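Local coordinates for choline binding protein PCPA (Streptococcus pneumoniae, PDB 4CP6) that is a leucine-rich-repeat surface protein of the pneumococcus, probably held on the cell wall through choline binding, and studied as a vaccine antigen, at residues F206-S211 / S264-S269; K258-Y263 / F286-A291; T374-K379 / E396-V401. One frame throughout, in Å; residues are numbered along the deposited sequence.

All three contacts join neighbouring parts of one elongated leucine-rich-repeat solenoid. Contacts 1 and 2 lie near the middle of the chain with their centres about 9 Å apart, and their segments alternate along the sequence: 206-211, 258-263, 264-269, 286-291. They also touch directly, through a salt bridge and a probable hydrogen bond from Phe-265 N to Ala-287 O. Contact 2 stacks consecutive coils, whereas contact 1 joins coils separated in sequence by the strands from 214-217 to 259-260. Contact 3 comes later in the chain, toward the C-terminal end, with its centre about 31 Å from that of contact 2. Together they sample a mid-solenoid junction, a regular step and the end.

Contact 1: F206-S211 / S264-S269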
loop_
_atom_site.group_PDB
_atom_site.type_symbol
_atom_site.label_atom_id
_atom_site.label_comp_id
_atom_site.label_asym_id
_atom_site.label_seq_id
_atom_site.Cartn_x
_atom_site.Cartn_y
_atom_site.Cartn_z
ATOM N N PHE A 206 -1.120 2.027 2.144
ATOM C CA PHE A 206 -1.249 1.057 3.216
ATOM C C PHE A 206 -1.327 -0.376 2.667
ATOM O O PHE A 206 -1.873 -1.253 3.336
ATOM C CB PHE A 206 -2.503 1.388 4.026
ATOM C CG PHE A 206 -2.470 2.800 4.571
ATOM C CD1 PHE A 206 -1.642 3.129 5.632
ATOM C CD2 PHE A 206 -3.299 3.789 4.050
ATOM C CE1 PHE A 206 -1.604 4.436 6.136
ATOM C CE2 PHE A 206 -3.263 5.099 4.563
ATOM C CZ PHE A 206 -2.433 5.397 5.621
ATOM N N ARG A 207 -0.789 -0.628 1.468
ATOM C CA ARG A 207 -0.916 -1.936 0.832
ATOM C C ARG A 207 -0.550 -3.069 1.775
ATOM O O ARG A 207 0.528 -3.055 2.331
ATOM C CB ARG A 207 -0.041 -1.982 -0.424
ATOM C CG ARG A 207 -0.069 -3.348 -1.132
ATOM C CD ARG A 207 0.801 -3.378 -2.397
ATOM N NE ARG A 207 0.837 -4.736 -2.954
ATOM C CZ ARG A 207 1.646 -5.719 -2.558
ATOM N NH1 ARG A 207 2.530 -5.513 -1.596
ATOM N NH2 ARG A 207 1.556 -6.920 -3.106
ATOM N N LEU A 208 -1.440 -4.066 1.935
ATOM C CA LEU A 208 -1.221 -5.271 2.749
ATOM C C LEU A 208 -1.059 -5.003 4.236
ATOM O O LEU A 208 -0.809 -5.945 5.004
ATOM C CB LEU A 208 -0.044 -6.107 2.213
ATOM C CG LEU A 208 -0.123 -6.682 0.775
ATOM C CD1 LEU A 208 0.924 -7.778 0.571
ATOM C CD2 LEU A 208 -1.458 -7.237 0.412
ATOM N N THR A 209 -1.291 -3.760 4.681
ATOM C CA THR A 209 -1.283 -3.478 6.114
ATOM C C THR A 209 -2.551 -4.080 6.774
ATOM O O THR A 209 -3.630 -4.060 6.183
ATOM C CB THR A 209 -1.113 -1.981 6.327
ATOM O OG1 THR A 209 0.249 -1.719 5.991
ATOM C CG2 THR A 209 -1.353 -1.553 7.786
ATOM N N THR A 210 -2.385 -4.638 7.986
ATOM C CA THR A 210 -3.451 -5.404 8.623
ATOM C C THR A 210 -3.860 -4.887 9.990
ATOM O O THR A 210 -4.672 -5.542 10.651
ATOM C CB THR A 210 -2.966 -6.858 8.786
ATOM O OG1 THR A 210 -1.735 -6.866 9.523
ATOM C CG2 THR A 210 -2.777 -7.575 7.449
ATOM N N SER A 211 -3.322 -3.743 10.412
ATOM C CA SER A 211 -3.454 -3.279 11.782
ATOM C C SER A 211 -4.254 -2.011 12.032
ATOM O O SER A 211 -4.640 -1.749 13.186
ATOM C CB SER A 211 -2.046 -3.078 12.329
ATOM O OG SER A 211 -1.286 -2.222 11.478
ATOM N N SER A 264 -8.070 -0.018 -1.467
ATOM C CA SER A 264 -8.788 0.734 -0.436
ATOM C C SER A 264 -9.457 -0.083 0.666
ATOM O O SER A 264 -9.620 0.464 1.765
ATOM C CB SER A 264 -9.808 1.681 -1.042
ATOM O OG SER A 264 -10.642 1.015 -1.982
ATOM N N PHE A 265 -9.898 -1.329 0.405
ATOM C CA PHE A 265 -10.494 -2.206 1.441
ATOM C C PHE A 265 -9.654 -3.468 1.545
ATOM O O PHE A 265 -10.148 -4.517 1.979
ATOM C CB PHE A 265 -11.973 -2.586 1.131
ATOM C CG PHE A 265 -12.949 -1.442 1.203
ATOM C CD1 PHE A 265 -12.991 -0.474 0.199
ATOM C CD2 PHE A 265 -13.853 -1.343 2.263
ATOM C CE1 PHE A 265 -13.942 0.561 0.239
ATOM C CE2 PHE A 265 -14.804 -0.316 2.294
ATOM C CZ PHE A 265 -14.824 0.647 1.303
ATOM N N ASN A 266 -8.373 -3.387 1.191
ATOM C CA ASN A 266 -7.503 -4.544 1.272
ATOM C C ASN A 266 -7.398 -5.047 2.715
ATOM O O ASN A 266 -7.257 -4.245 3.634
ATOM C CB ASN A 266 -6.123 -4.177 0.739
ATOM C CG ASN A 266 -5.160 -5.307 0.647
ATOM O OD1 ASN A 266 -5.490 -6.421 0.137
ATOM N ND2 ASN A 266 -3.954 -5.031 0.979
ATOM N N LYS A 267 -7.388 -6.371 2.885
ATOM C CA LYS A 267 -7.231 -7.060 4.184
ATOM C C LYS A 267 -8.364 -6.773 5.152
ATOM O O LYS A 267 -8.208 -7.029 6.342
ATOM C CB LYS A 267 -5.870 -6.705 4.841
ATOM C CG LYS A 267 -4.624 -7.058 4.005
ATOM C CD LYS A 267 -4.520 -8.597 3.905
ATOM C CE LYS A 267 -3.373 -9.141 3.117
ATOM N NZ LYS A 267 -3.500 -10.626 3.062
ATOM N N ASN A 268 -9.476 -6.256 4.677
ATOM C CA ASN A 268 -10.564 -5.886 5.557
ATOM C C ASN A 268 -11.015 -7.071 6.406
ATOM O O ASN A 268 -11.339 -8.132 5.869
ATOM C CB ASN A 268 -11.695 -5.340 4.734
ATOM C CG ASN A 268 -12.764 -4.766 5.611
ATOM O OD1 ASN A 268 -13.572 -5.510 6.164
ATOM N ND2 ASN A 268 -12.676 -3.469 5.891
ATOM N N SER A 269 -11.094 -6.881 7.736
ATOM C CA SER A 269 -11.398 -7.965 8.650
ATOM C C SER A 269 -12.842 -8.043 9.137
ATOM O O SER A 269 -13.242 -9.126 9.583
ATOM C CB SER A 269 -10.508 -7.831 9.889
ATOM O OG SER A 269 -9.121 -7.912 9.589
HETATM O O HOH W 1 -4.938 -2.745 4.211
#
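Lys-267 lays the root of its side chain against the 206-211 segment. CB lies 3.7 Å from Thr-209 O, and CG lies 3.9 Å from the methyl CG2 of Thr-210. The Thr-210 and Lys-267 side chains run side by side in the same direction. A bend at chi2 (-67°) then carries the rest of the lysine toward Leu-208, whose CD2 touches Lys-267 CE at 3.8 Å. The aliphatic stem is thus packed on two residues while the ammonium group continues to a salt bridge with Asp-290. Beside it, the side chain of Asn-266 reaches across to the backbone and isobutyl group of Leu-208. Deeper between the backbones, a water lies 2.7 Å from Thr-209 O and 2.8 Å from Asn-266 O, in position to donate to both carbonyls, although other acceptors compete for its protons.

Both sides present the same kind of corner. Type II turns run from Phe-206 to Thr-209 and from Phe-265 to Asn-268, with Leu-208 and Lys-267 in their third positions at positive phi, and the first is closed by Thr-209 N to Phe-206 O at 2.9 Å. CG of Leu-208 also lies over one face of the Arg-207 guanidinium, toward its rim, while Arg-207 NE is bonded to Tyr-263 OH.

Behind the turns, Thr-209 OG1 is held by Phe-183 O and Leu-186 N; Phe-206 stacks on Tyr-241 and Phe-265 on Tyr-242. Segment 206-211 follows strand 200-201, the last in its sheet, and 264-269 follows strand 259-260 of the next sheet. The contact thus bridges coils of two different sheets, with strands 214-217 to 250-252 and then 259-260 itself intervening in sequence, consistent with a junction between two runs of leucine-rich coils.

Contact 2: K258-Y263 / F286-A291; sequences KELASY and FAFADA
Tyr-263 and Phe-286 lie side by side with nearly parallel rings, pointing the same way, their planes at 6° and centroids 4.6 Å apart. The rings are slid along their common direction and barely overlap. What fills the offset is the atom next along each chain. Phe-286 CB stands 3.5 Å from the Tyr-263 centroid, nearly on the ring normal, as a CH-pi contact, while the hydroxyl OH of Tyr-263 lies 3.2 Å above the plane of the Phe-286 ring, over its centre. The near-equal torsions explain the match: both residues have positive phi, and each carries its ring opposite the carbonyl carbon (chi1 -73° in Tyr-263, -69° in Phe-286), so the two side chains leave the backbone in parallel. The polar partner of this hydroxyl is Arg-207 NE.

Further into the core, Leu-260 and Phe-288 cross at about a right angle. The methyl CD1 of Leu-260 meets the far end of the ring, 3.5 Å from Phe-288 CZ. Ala-287 sits between the two clusters, its CA 4.0 Å from Tyr-263 N and its methyl over one face of the Phe-288 ring. The backbones themselves exchange a CA-H...O contact, from Tyr-263 CA to Phe-286 O. Phe-288 passes the packing on to Phe-311, and Phe-286 to Leu-309 and Tyr-312.

Tyr-263 and Phe-286 are 23 positions apart, consistent with one repeat, and this is the coil-on-coil stacking of a leucine-rich-repeat solenoid of the BspA type, side chains at matching places lying one over the next.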
loop_
_atom_site.group_PDB
_atom_site.type_symbol
_atom_site.label_atom_id
_atom_site.label_comp_id
_atom_site.label_asym_id
_atom_site.label_seq_id
_atom_site.Cartn_x
_atom_site.Cartn_y
_atom_site.Cartn_z
ATOM N N LYS A 258 -16.695 8.999 -6.229
ATOM C CA LYS A 258 -16.571 8.700 -7.660
ATOM C C LYS A 258 -15.673 7.467 -7.852
ATOM O O LYS A 258 -15.810 6.745 -8.849
ATOM C CB LYS A 258 -15.971 9.869 -8.421
ATOM C CG LYS A 258 -16.855 11.115 -8.346
ATOM C CD LYS A 258 -16.436 12.161 -9.371
ATOM C CE LYS A 258 -17.565 13.120 -9.687
ATOM N NZ LYS A 258 -17.505 14.351 -8.851
ATOM N N GLU A 259 -14.726 7.233 -6.931
ATOM C CA GLU A 259 -13.862 6.072 -7.082
ATOM C C GLU A 259 -13.395 5.528 -5.769
ATOM O O GLU A 259 -13.192 6.282 -4.791
ATOM C CB GLU A 259 -12.663 6.383 -7.993
ATOM C CG GLU A 259 -11.667 7.343 -7.398
ATOM C CD GLU A 259 -10.448 7.566 -8.275
ATOM O OE1 GLU A 259 -9.706 6.595 -8.563
ATOM O OE2 GLU A 259 -10.238 8.732 -8.671
ATOM N N LEU A 260 -13.150 4.191 -5.770
ATOM C CA LEU A 260 -12.491 3.521 -4.657
ATOM C C LEU A 260 -11.061 3.352 -5.112
ATOM O O LEU A 260 -10.823 2.779 -6.189
ATOM C CB LEU A 260 -13.107 2.164 -4.325
ATOM C CG LEU A 260 -14.613 2.160 -4.118
ATOM C CD1 LEU A 260 -15.068 0.788 -3.726
ATOM C CD2 LEU A 260 -15.032 3.143 -3.021
ATOM N N ALA A 261 -10.105 3.866 -4.340
ATOM C CA ALA A 261 -8.700 3.763 -4.730
ATOM C C ALA A 261 -8.253 2.320 -4.723
ATOM O O ALA A 261 -8.850 1.450 -4.066
ATOM C CB ALA A 261 -7.835 4.536 -3.729
ATOM N N SER A 262 -7.166 2.070 -5.419
ATOM C CA SER A 262 -6.575 0.754 -5.386
ATOM C C SER A 262 -6.240 0.386 -3.935
ATOM O O SER A 262 -5.810 1.258 -3.150
ATOM C CB SER A 262 -5.324 0.721 -6.251
ATOM O OG SER A 262 -4.420 1.774 -5.961
ATOM N N TYR A 263 -6.461 -0.899 -3.570
ATOM C CA TYR A 263 -6.193 -1.445 -2.229
ATOM C C TYR A 263 -7.004 -0.756 -1.109
ATOM O O TYR A 263 -6.706 -0.971 0.082
ATOM C CB TYR A 263 -4.680 -1.354 -1.918
ATOM C CG TYR A 263 -3.862 -2.363 -2.698
ATOM C CD1 TYR A 263 -3.353 -2.057 -3.961
ATOM C CD2 TYR A 263 -3.619 -3.633 -2.185
ATOM C CE1 TYR A 263 -2.592 -2.980 -4.669
ATOM C CE2 TYR A 263 -2.851 -4.560 -2.884
ATOM C CZ TYR A 263 -2.357 -4.233 -4.132
ATOM O OH TYR A 263 -1.575 -5.179 -4.789
ATOM N N PHE A 286 -7.288 -4.441 -6.705
ATOM C CA PHE A 286 -7.225 -5.027 -5.369
ATOM C C PHE A 286 -8.128 -4.312 -4.366
ATOM O O PHE A 286 -7.899 -4.438 -3.151
ATOM C CB PHE A 286 -5.777 -5.068 -4.859
ATOM C CG PHE A 286 -4.853 -6.034 -5.559
ATOM C CD1 PHE A 286 -4.264 -5.696 -6.770
ATOM C CD2 PHE A 286 -4.534 -7.256 -4.978
ATOM C CE1 PHE A 286 -3.395 -6.581 -7.408
ATOM C CE2 PHE A 286 -3.673 -8.146 -5.622
ATOM C CZ PHE A 286 -3.119 -7.802 -6.832
ATOM N N ALA A 287 -9.168 -3.569 -4.829
ATOM C CA ALA A 287 -9.942 -2.810 -3.848
ATOM C C ALA A 287 -10.460 -3.667 -2.703
ATOM O O ALA A 287 -10.400 -3.210 -1.559
ATOM C CB ALA A 287 -11.098 -2.087 -4.510
ATOM N N PHE A 288 -10.996 -4.872 -2.986
ATOM C CA PHE A 288 -11.554 -5.722 -1.932
ATOM C C PHE A 288 -10.717 -6.951 -1.716
ATOM O O PHE A 288 -11.209 -7.931 -1.124
ATOM C CB PHE A 288 -13.031 -6.079 -2.204
ATOM C CG PHE A 288 -13.876 -4.922 -2.667
ATOM C CD1 PHE A 288 -14.137 -3.850 -1.821
ATOM C CD2 PHE A 288 -14.391 -4.892 -3.956
ATOM C CE1 PHE A 288 -14.898 -2.765 -2.268
ATOM C CE2 PHE A 288 -15.153 -3.806 -4.397
ATOM C CZ PHE A 288 -15.364 -2.742 -3.551
ATOM N N ALA A 289 -9.447 -6.936 -2.145
ATOM C CA ALA A 289 -8.609 -8.107 -1.988
ATOM C C ALA A 289 -8.471 -8.504 -0.523
ATOM O O ALA A 289 -8.118 -7.687 0.317
ATOM C CB ALA A 289 -7.236 -7.893 -2.625
ATOM N N ASP A 290 -8.778 -9.756 -0.207
ATOM C CA ASP A 290 -8.694 -10.280 1.168
ATOM C C ASP A 290 -9.621 -9.527 2.149
ATOM O O ASP A 290 -9.329 -9.484 3.359
ATOM C CB ASP A 290 -7.250 -10.382 1.667
ATOM C CG ASP A 290 -6.393 -11.347 0.859
ATOM O OD1 ASP A 290 -6.959 -12.293 0.253
ATOM O OD2 ASP A 290 -5.151 -11.167 0.849
ATOM N N ALA A 291 -10.763 -8.998 1.657
ATOM C CA ALA A 291 -11.810 -8.478 2.558
ATOM C C ALA A 291 -12.581 -9.757 2.883
ATOM O O ALA A 291 -13.474 -10.197 2.122
ATOM C CB ALA A 291 -12.695 -7.469 1.848
#

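Contact 3: T374-K379 / E396-V401; sequences TEFSVK and EHIKDV
Phe-376 presses CB and the flank of its ring into a hollow on the first turns of helix 396-405, close to the C-terminal end of the leucine-rich-repeat solenoid. The helix connects strands 390-393 and 412-414 and packs beside the weakly bonded strand 377-378, which pairs with strand 351-352. The hollow is built by Ile-398 and Val-401. Phe-376 and Ile-398 cross at about a right angle, with Ile-398 CG1 pressed 3.7 Å from Phe-376 CB. The branch methyl CG2 of Ile-398 leans over the aromatic ring off-centre, 4.3 Å from the centroid and 28° from the normal. Val-401 meets the same ring at its edge, CG1 near the plane and 4.2 Å from Phe-376 CD2. CB of Phe-376 points at the helix, and with CG opposite the backbone N (chi1 -171°) the ring runs on alongside Ile-398.

Next along the strand, Val-378 fits beside Val-401: CG2 of the former and CG1 of the latter are 3.8 Å apart, in an oblique crossing. Val-378 also touches Leu-402 and Asn-405, so its branched end rides along the following turn of the helix. Val-401 therefore works with both methyls, CG1 between the ring and Val-378, and CG2 against Phe-376 O and over the face of the His-397 ring, toward its rim.

At the Thr-374 end of the contact the fit turns polar. His-397 extends toward the backbone of Thr-374, its NE2 lying 3.0 Å from Thr-374 O. One water joins the helix to the loop before the strand, donating to Phe-376 O at 2.7 Å and lying 2.8 Å from His-397 NE2.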
loop_
_atom_site.group_PDB
_atom_site.type_symbol
_atom_site.label_atom_id
_atom_site.label_comp_id
_atom_site.label_asym_id
_atom_site.label_seq_id
_atom_site.Cartn_x
_atom_site.Cartn_y
_atom_site.Cartn_z
ATOM N N THR A 374 -26.449 -9.840 -30.701
ATOM C CA THR A 374 -26.180 -10.860 -31.717
ATOM C C THR A 374 -24.653 -11.013 -31.893
ATOM O O THR A 374 -24.197 -11.995 -32.482
ATOM C CB THR A 374 -26.867 -10.488 -33.057
ATOM O OG1 THR A 374 -26.453 -9.175 -33.452
ATOM C CG2 THR A 374 -28.395 -10.551 -32.973
ATOM N N GLU A 375 -23.870 -10.045 -31.349
ATOM C CA GLU A 375 -22.405 -9.987 -31.427
ATOM C C GLU A 375 -21.707 -10.385 -30.111
ATOM O O GLU A 375 -20.494 -10.175 -29.983
ATOM C CB GLU A 375 -21.944 -8.556 -31.819
ATOM C CG GLU A 375 -22.730 -7.865 -32.929
ATOM C CD GLU A 375 -22.731 -8.544 -34.284
ATOM O OE1 GLU A 375 -21.643 -8.658 -34.895
ATOM O OE2 GLU A 375 -23.824 -8.942 -34.747
ATOM N N PHE A 376 -22.453 -10.962 -29.140
ATOM C CA PHE A 376 -21.924 -11.353 -27.818
ATOM C C PHE A 376 -20.636 -12.146 -27.965
ATOM O O PHE A 376 -20.611 -13.111 -28.722
ATOM C CB PHE A 376 -22.966 -12.207 -27.076
ATOM C CG PHE A 376 -22.594 -12.478 -25.636
ATOM C CD1 PHE A 376 -22.813 -11.523 -24.655
ATOM C CD2 PHE A 376 -21.998 -13.674 -25.270
ATOM C CE1 PHE A 376 -22.441 -11.753 -23.335
ATOM C CE2 PHE A 376 -21.643 -13.906 -23.941
ATOM C CZ PHE A 376 -21.843 -12.935 -22.995
ATOM N N SER A 377 -19.584 -11.783 -27.212
ATOM C CA SER A 377 -18.328 -12.495 -27.324
ATOM C C SER A 377 -17.726 -12.932 -25.989
ATOM O O SER A 377 -17.832 -12.241 -24.963
ATOM C CB SER A 377 -17.328 -11.673 -28.130
ATOM O OG SER A 377 -16.931 -10.513 -27.425
ATOM N N VAL A 378 -17.045 -14.081 -26.040
ATOM C CA VAL A 378 -16.382 -14.758 -24.920
ATOM C C VAL A 378 -15.057 -15.260 -25.495
ATOM O O VAL A 378 -15.021 -15.700 -26.657
ATOM C CB VAL A 378 -17.256 -15.973 -24.464
ATOM C CG1 VAL A 378 -16.583 -16.798 -23.372
ATOM C CG2 VAL A 378 -18.639 -15.509 -23.996
ATOM N N LYS A 379 -13.993 -15.253 -24.688
ATOM C CA LYS A 379 -12.720 -15.838 -25.113
ATOM C C LYS A 379 -12.600 -17.210 -24.495
ATOM O O LYS A 379 -13.287 -17.521 -23.501
ATOM C CB LYS A 379 -11.523 -14.967 -24.667
ATOM C CG LYS A 379 -11.512 -13.540 -25.246
ATOM C CD LYS A 379 -11.312 -13.523 -26.761
ATOM C CE LYS A 379 -10.766 -12.204 -27.257
ATOM N NZ LYS A 379 -10.834 -12.097 -28.742
ATOM N N GLU A 396 -30.249 -18.826 -28.079
ATOM C CA GLU A 396 -29.510 -19.980 -28.568
ATOM C C GLU A 396 -28.142 -19.536 -29.106
ATOM O O GLU A 396 -27.181 -20.278 -28.925
ATOM C CB GLU A 396 -30.313 -20.728 -29.656
ATOM C CG GLU A 396 -31.461 -21.559 -29.090
ATOM C CD GLU A 396 -31.118 -22.706 -28.151
ATOM O OE1 GLU A 396 -30.019 -23.291 -28.277
ATOM O OE2 GLU A 396 -31.981 -23.057 -27.318
ATOM N N HIS A 397 -28.020 -18.322 -29.721
ATOM C CA HIS A 397 -26.727 -17.838 -30.223
ATOM C C HIS A 397 -25.745 -17.662 -29.060
ATOM O O HIS A 397 -24.603 -18.113 -29.158
ATOM C CB HIS A 397 -26.837 -16.533 -31.019
ATOM C CG HIS A 397 -25.505 -15.988 -31.446
ATOM N ND1 HIS A 397 -24.651 -16.723 -32.254
ATOM C CD2 HIS A 397 -24.887 -14.832 -31.097
ATOM C CE1 HIS A 397 -23.572 -15.974 -32.418
ATOM N NE2 HIS A 397 -23.671 -14.822 -31.747
ATOM N N ILE A 398 -26.187 -17.046 -27.954
ATOM C CA ILE A 398 -25.269 -16.887 -26.815
ATOM C C ILE A 398 -24.861 -18.265 -26.239
ATOM O O ILE A 398 -23.689 -18.466 -25.920
ATOM C CB ILE A 398 -25.847 -15.902 -25.807
ATOM C CG1 ILE A 398 -25.784 -14.501 -26.448
ATOM C CG2 ILE A 398 -25.057 -15.939 -24.463
ATOM C CD1 ILE A 398 -26.613 -13.402 -25.734
ATOM N N LYS A 399 -25.786 -19.255 -26.219
ATOM C CA LYS A 399 -25.445 -20.614 -25.814
ATOM C C LYS A 399 -24.374 -21.165 -26.773
ATOM O O LYS A 399 -23.422 -21.801 -26.317
ATOM C CB LYS A 399 -26.725 -21.500 -25.814
ATOM C CG LYS A 399 -26.451 -22.977 -25.575
ATOM C CD LYS A 399 -27.725 -23.725 -25.197
ATOM C CE LYS A 399 -27.464 -25.189 -24.939
ATOM N NZ LYS A 399 -28.639 -25.795 -24.259
ATOM N N ASP A 400 -24.523 -20.928 -28.095
ATOM C CA ASP A 400 -23.536 -21.412 -29.075
ATOM C C ASP A 400 -22.172 -20.796 -28.824
ATOM O O ASP A 400 -21.142 -21.469 -28.922
ATOM C CB ASP A 400 -23.969 -21.097 -30.521
ATOM C CG ASP A 400 -25.226 -21.805 -30.986
ATOM O OD1 ASP A 400 -25.595 -22.831 -30.373
ATOM O OD2 ASP A 400 -25.824 -21.342 -31.977
ATOM N N VAL A 401 -22.155 -19.492 -28.518
ATOM C CA VAL A 401 -20.886 -18.815 -28.223
ATOM C C VAL A 401 -20.243 -19.440 -26.967
ATOM O O VAL A 401 -19.036 -19.775 -26.965
ATOM C CB VAL A 401 -21.116 -17.294 -28.061
ATOM C CG1 VAL A 401 -19.881 -16.631 -27.452
ATOM C CG2 VAL A 401 -21.482 -16.659 -29.406
HETATM O O HOH W 2 -21.284 -13.491 -31.315
#